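Local coordinates for alpha-L-arabinosidase (Xanthomonas axonopodis pv. citri, PDB 6D25), which probably removes L-arabinofuranosyl side groups from arabinoxylans, including internal di-substituted ones, as a trimeric GH51 glycoside hydrolase, at residues His106-Val111 with Ala180-Ala185; Ala168-Ala173 with Arg184-Asp189. All blocks are in the same frame, centred on the assembly; numbering follows the deposited sequence.

Overall arrangement
From the N terminus the chain passes strand 93-96 of the eight-stranded parallel barrel sheet and enters the loop that holds residues 106-111. It then forms strand 149-154, the third of that sheet, and helix 161-172, which carries most of 168-173. A short connection, helix 178-185 and then strand 196-199 follow. Contact 1 closes a loop of 68 residues by joining 106-111 to helix 178-185. Contact 2 closes a loop of 10 residues between the two helices. The two contacts interlock: 168-173 lies inside the larger loop, while 184-189 shares Arg-184 and Ala-185 with contact 1 and runs past its end. Their centres lie about 7 Å apart, with Trp-107 packed on Tyr-170.

Contact 1 (His106-Val111 with Ala180-Ala185); sequences HWRDGV and ANERRA
Glu-182 reaches Arg-108 because its CG lies anti to the backbone N (chi1 -171°) and the rest of its chain is extended. Arg-108 reaches across from the loop with a chain bent at chi3 (143°), which turns its guanidinium toward the carboxylate. The result is an end-on bidentate salt bridge on the outer part of a (beta/alpha)8 barrel. It ties a loop after strand 93-96 to helix 178-185, which comes between strands 149-154 and 196-199 in the chain.

Each terminal nitrogen takes its own oxygen. Arg-108 NH2 donates to Glu-182 OE1 at 2.7 Å. Arg-108 NH1 donates to Glu-182 OE2 at 2.8 Å. Both bonds are nearly straight. Both oxygens are met on the syn side, with the donors somewhat out of the carboxylate plane, while the oxygens lie in the guanidinium plane. The two flat groups are nearly coplanar, 20° apart. Two bonds in parallel limit rotation of either group about its chain.

Trp-107 helps to place the arginine. CG of Arg-108 lies over one face of the indole, toward its rim. Further along, Trp-107 CH2 sits 3.9 Å above the guanidinium plane of Arg-108. The indole is itself stacked with Trp-167 of helix 161-172. Leu-179 also touches both Trp-107 and Arg-108.

The loop carries a 3-10 turn at 107-109. Asp-109 N bonds to His-106 O at 2.8 Å, and Gly-110 N to Trp-107 O at 3.0 Å. After this turn the buried Val-111 faces the helix. Its CG2 lies 4.4 Å from Glu-182 OE2, the carboxylate oxygen that Arg-108 NH1 holds.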
# COMPACT_ATOMS: atom_id res chain seq x y z
N HIS A 106 -5.78 15.35 1.79
CA HIS A 106 -6.29 14.68 2.98
C HIS A 106 -7.57 15.41 3.38
O HIS A 106 -7.47 16.57 3.88
CB HIS A 106 -5.21 14.62 4.05
CG HIS A 106 -4.02 13.88 3.54
ND1 HIS A 106 -4.05 12.51 3.41
CD2 HIS A 106 -2.87 14.28 2.98
CE1 HIS A 106 -2.98 12.09 2.78
NE2 HIS A 106 -2.20 13.15 2.53
N TRP A 107 -8.72 14.76 3.20
CA TRP A 107 -10.01 15.43 3.35
C TRP A 107 -10.18 16.06 4.74
O TRP A 107 -10.87 17.07 4.86
CB TRP A 107 -11.15 14.46 3.02
CG TRP A 107 -11.39 13.40 4.04
CD1 TRP A 107 -10.84 12.16 4.07
CD2 TRP A 107 -12.26 13.50 5.17
NE1 TRP A 107 -11.31 11.47 5.15
CE2 TRP A 107 -12.19 12.26 5.85
CE3 TRP A 107 -13.13 14.48 5.66
CZ2 TRP A 107 -12.92 12.01 7.02
CZ3 TRP A 107 -13.86 14.23 6.80
CH2 TRP A 107 -13.76 13.01 7.46
N ARG A 108 -9.58 15.48 5.78
CA ARG A 108 -9.78 16.03 7.13
C ARG A 108 -9.13 17.42 7.25
O ARG A 108 -9.53 18.19 8.13
CB ARG A 108 -9.22 15.10 8.21
CG ARG A 108 -10.07 13.86 8.43
CD ARG A 108 -9.72 13.23 9.77
NE ARG A 108 -10.86 12.69 10.46
CZ ARG A 108 -11.86 13.37 11.03
NH1 ARG A 108 -11.86 14.68 11.26
NH2 ARG A 108 -12.90 12.67 11.37
N ASP A 109 -8.18 17.73 6.38
CA ASP A 109 -7.54 19.04 6.37
C ASP A 109 -8.55 20.13 5.98
O ASP A 109 -8.32 21.30 6.22
CB ASP A 109 -6.36 19.09 5.41
CG ASP A 109 -5.15 18.24 5.83
OD1 ASP A 109 -5.08 17.85 7.00
OD2 ASP A 109 -4.27 17.99 4.98
N GLY A 110 -9.64 19.75 5.33
CA GLY A 110 -10.58 20.71 4.80
C GLY A 110 -11.93 20.75 5.51
O GLY A 110 -12.89 21.29 4.93
N VAL A 111 -12.03 20.19 6.72
CA VAL A 111 -13.27 20.29 7.49
C VAL A 111 -12.97 20.87 8.86
O VAL A 111 -11.85 20.81 9.36
CB VAL A 111 -14.01 18.94 7.59
CG1 VAL A 111 -14.32 18.38 6.21
CG2 VAL A 111 -13.27 17.92 8.43
N ALA A 180 -20.82 10.92 10.77
CA ALA A 180 -22.02 11.65 10.36
C ALA A 180 -22.28 12.81 11.34
O ALA A 180 -22.65 13.89 10.94
CB ALA A 180 -23.22 10.73 10.30
N ASN A 181 -22.09 12.57 12.63
CA ASN A 181 -22.34 13.60 13.63
C ASN A 181 -21.30 14.74 13.52
O ASN A 181 -21.58 15.87 13.89
CB ASN A 181 -22.35 13.03 15.02
CG ASN A 181 -23.55 12.15 15.29
OD1 ASN A 181 -24.54 12.18 14.57
ND2 ASN A 181 -23.52 11.41 16.38
N GLU A 182 -20.11 14.44 13.05
CA GLU A 182 -19.10 15.42 12.81
C GLU A 182 -19.51 16.34 11.64
O GLU A 182 -19.37 17.57 11.73
CB GLU A 182 -17.75 14.74 12.58
CG GLU A 182 -16.61 15.72 12.53
CD GLU A 182 -15.23 15.09 12.34
OE1 GLU A 182 -15.12 13.84 12.41
OE2 GLU A 182 -14.26 15.89 12.20
N ARG A 183 -20.02 15.75 10.55
CA ARG A 183 -20.63 16.53 9.49
C ARG A 183 -21.73 17.46 10.05
O ARG A 183 -21.79 18.66 9.70
CB ARG A 183 -21.20 15.62 8.41
CG ARG A 183 -21.85 16.36 7.26
CD ARG A 183 -22.79 15.51 6.41
NE ARG A 183 -23.93 14.99 7.16
CZ ARG A 183 -24.29 13.70 7.26
NH1 ARG A 183 -23.52 12.71 6.80
NH2 ARG A 183 -25.47 13.40 7.84
N ARG A 184 -22.60 16.91 10.89
CA ARG A 184 -23.68 17.71 11.49
C ARG A 184 -23.09 18.84 12.34
O ARG A 184 -23.59 19.97 12.28
CB ARG A 184 -24.64 16.85 12.30
CG ARG A 184 -25.29 15.72 11.50
CD ARG A 184 -26.45 15.06 12.25
NE ARG A 184 -27.11 14.10 11.37
CZ ARG A 184 -26.83 12.82 11.25
NH1 ARG A 184 -25.95 12.26 12.07
NH2 ARG A 184 -27.40 12.11 10.28
N ALA A 185 -22.07 18.57 13.14
CA ALA A 185 -21.42 19.56 14.01
C ALA A 185 -20.86 20.71 13.13
O ALA A 185 -20.85 21.88 13.56
CB ALA A 185 -20.29 18.92 14.81

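Contact 2 (Ala168-Ala173 with Arg184-Asp189); sequences AEYMTA and RANGRD
Tyr-170 and Asn-186 meet through one hydrogen bond. Asn-186 ND2 donates to Tyr-170 OH at 2.9 Å, and the bond is straight (179°). The hydroxyl lies in the amide plane, and ND2 comes in at the edge of the ring, near its plane. Ring and amide are turned 47° apart. Asn-186 CB also lies 3.6 Å from Tyr-170 OH.

The hydroxyl of this buried tyrosine is bonded to two residues, the second being His-137, through NE2, of helix 136-146. With chi1 at -178° the ring of Tyr-170 points away from its own backbone N and out from helix 161-172 toward Asn-186.

Arg-183 joins the same two segments through their backbone carbonyls: NH1 bonds to those of Tyr-170, in the last turn of helix 161-172, and Ala-173 just after it, while NE and NH2 bond to those of Arg-188 and Asp-189.

Asn-186 is the first residue to leave helical angles after helix 178-185. Gly-187 follows with positive phi, and its N bonds to Arg-184 O at 3.0 Å. With Arg-188 N bonded to Arg-183 O, this is a Schellman motif closing the helix.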
# COMPACT_ATOMS: atom_id res chain seq x y z
N ALA A 168 -16.34 9.14 2.42
CA ALA A 168 -17.62 8.78 1.88
C ALA A 168 -18.68 8.70 3.00
O ALA A 168 -19.81 9.18 2.81
CB ALA A 168 -17.54 7.46 1.16
N GLU A 169 -18.32 8.11 4.14
CA GLU A 169 -19.25 8.02 5.26
C GLU A 169 -19.60 9.43 5.78
O GLU A 169 -20.78 9.75 6.01
CB GLU A 169 -18.70 7.16 6.40
CG GLU A 169 -19.61 7.07 7.64
CD GLU A 169 -19.06 6.27 8.80
OE1 GLU A 169 -18.30 5.30 8.50
OE2 GLU A 169 -19.34 6.62 10.05
N TYR A 170 -18.57 10.25 5.97
CA TYR A 170 -18.76 11.61 6.45
C TYR A 170 -19.81 12.33 5.60
O TYR A 170 -20.70 12.99 6.11
CB TYR A 170 -17.44 12.36 6.40
CG TYR A 170 -17.49 13.78 6.91
CD1 TYR A 170 -17.78 14.83 6.06
CD2 TYR A 170 -17.24 14.07 8.24
CE1 TYR A 170 -17.79 16.14 6.50
CE2 TYR A 170 -17.25 15.37 8.70
CZ TYR A 170 -17.51 16.42 7.84
OH TYR A 170 -17.51 17.71 8.30
N MET A 171 -19.66 12.21 4.29
CA MET A 171 -20.49 12.99 3.37
C MET A 171 -21.91 12.39 3.21
O MET A 171 -22.83 13.17 2.96
CB MET A 171 -19.85 13.08 1.98
CG MET A 171 -18.68 14.07 1.96
SD MET A 171 -18.03 14.35 0.28
CE MET A 171 -17.18 12.81 -0.03
N THR A 172 -22.06 11.06 3.30
CA THR A 172 -23.32 10.40 2.84
C THR A 172 -24.08 9.66 3.95
O THR A 172 -25.21 9.29 3.72
CB THR A 172 -23.05 9.39 1.71
OG1 THR A 172 -22.26 8.29 2.17
CG2 THR A 172 -22.37 10.04 0.53
N ALA A 173 -23.51 9.43 5.12
CA ALA A 173 -24.16 8.60 6.14
C ALA A 173 -25.39 9.31 6.72
O ALA A 173 -25.28 10.44 7.17
CB ALA A 173 -23.20 8.20 7.23
N ARG A 184 -22.60 16.91 10.89
CA ARG A 184 -23.68 17.71 11.49
C ARG A 184 -23.09 18.84 12.34
O ARG A 184 -23.59 19.97 12.28
CB ARG A 184 -24.64 16.85 12.30
CG ARG A 184 -25.29 15.72 11.50
CD ARG A 184 -26.45 15.06 12.25
NE ARG A 184 -27.11 14.10 11.37
CZ ARG A 184 -26.83 12.82 11.25
NH1 ARG A 184 -25.95 12.26 12.07
NH2 ARG A 184 -27.40 12.11 10.28
N ALA A 185 -22.07 18.57 13.14
CA ALA A 185 -21.42 19.56 14.01
C ALA A 185 -20.86 20.71 13.13
O ALA A 185 -20.85 21.88 13.56
CB ALA A 185 -20.29 18.92 14.81
N ASN A 186 -20.38 20.35 11.93
CA ASN A 186 -19.77 21.30 11.02
C ASN A 186 -20.84 22.00 10.16
O ASN A 186 -20.49 22.76 9.26
CB ASN A 186 -18.72 20.59 10.16
CG ASN A 186 -17.45 20.30 10.94
OD1 ASN A 186 -17.16 21.00 11.91
ND2 ASN A 186 -16.72 19.26 10.58
N GLY A 187 -22.12 21.77 10.43
CA GLY A 187 -23.20 22.59 9.89
C GLY A 187 -24.03 21.92 8.82
O GLY A 187 -24.86 22.58 8.26
N ARG A 188 -23.86 20.63 8.52
CA ARG A 188 -24.66 19.96 7.50
C ARG A 188 -25.39 18.75 8.13
O ARG A 188 -24.81 17.68 8.36
CB ARG A 188 -23.76 19.50 6.35
CG ARG A 188 -24.49 18.70 5.29
CD ARG A 188 -25.49 19.54 4.50
NE ARG A 188 -26.26 18.64 3.63
CZ ARG A 188 -26.91 19.00 2.53
NH1 ARG A 188 -26.88 20.25 2.11
NH2 ARG A 188 -27.54 18.08 1.82
N ASP A 189 -26.66 18.92 8.37
CA ASP A 189 -27.45 17.90 9.06
C ASP A 189 -27.68 16.69 8.14
O ASP A 189 -27.37 15.56 8.51
CB ASP A 189 -28.75 18.49 9.61
CG ASP A 189 -29.65 17.47 10.30
OD1 ASP A 189 -29.16 16.59 11.02
OD2 ASP A 189 -30.85 17.57 10.09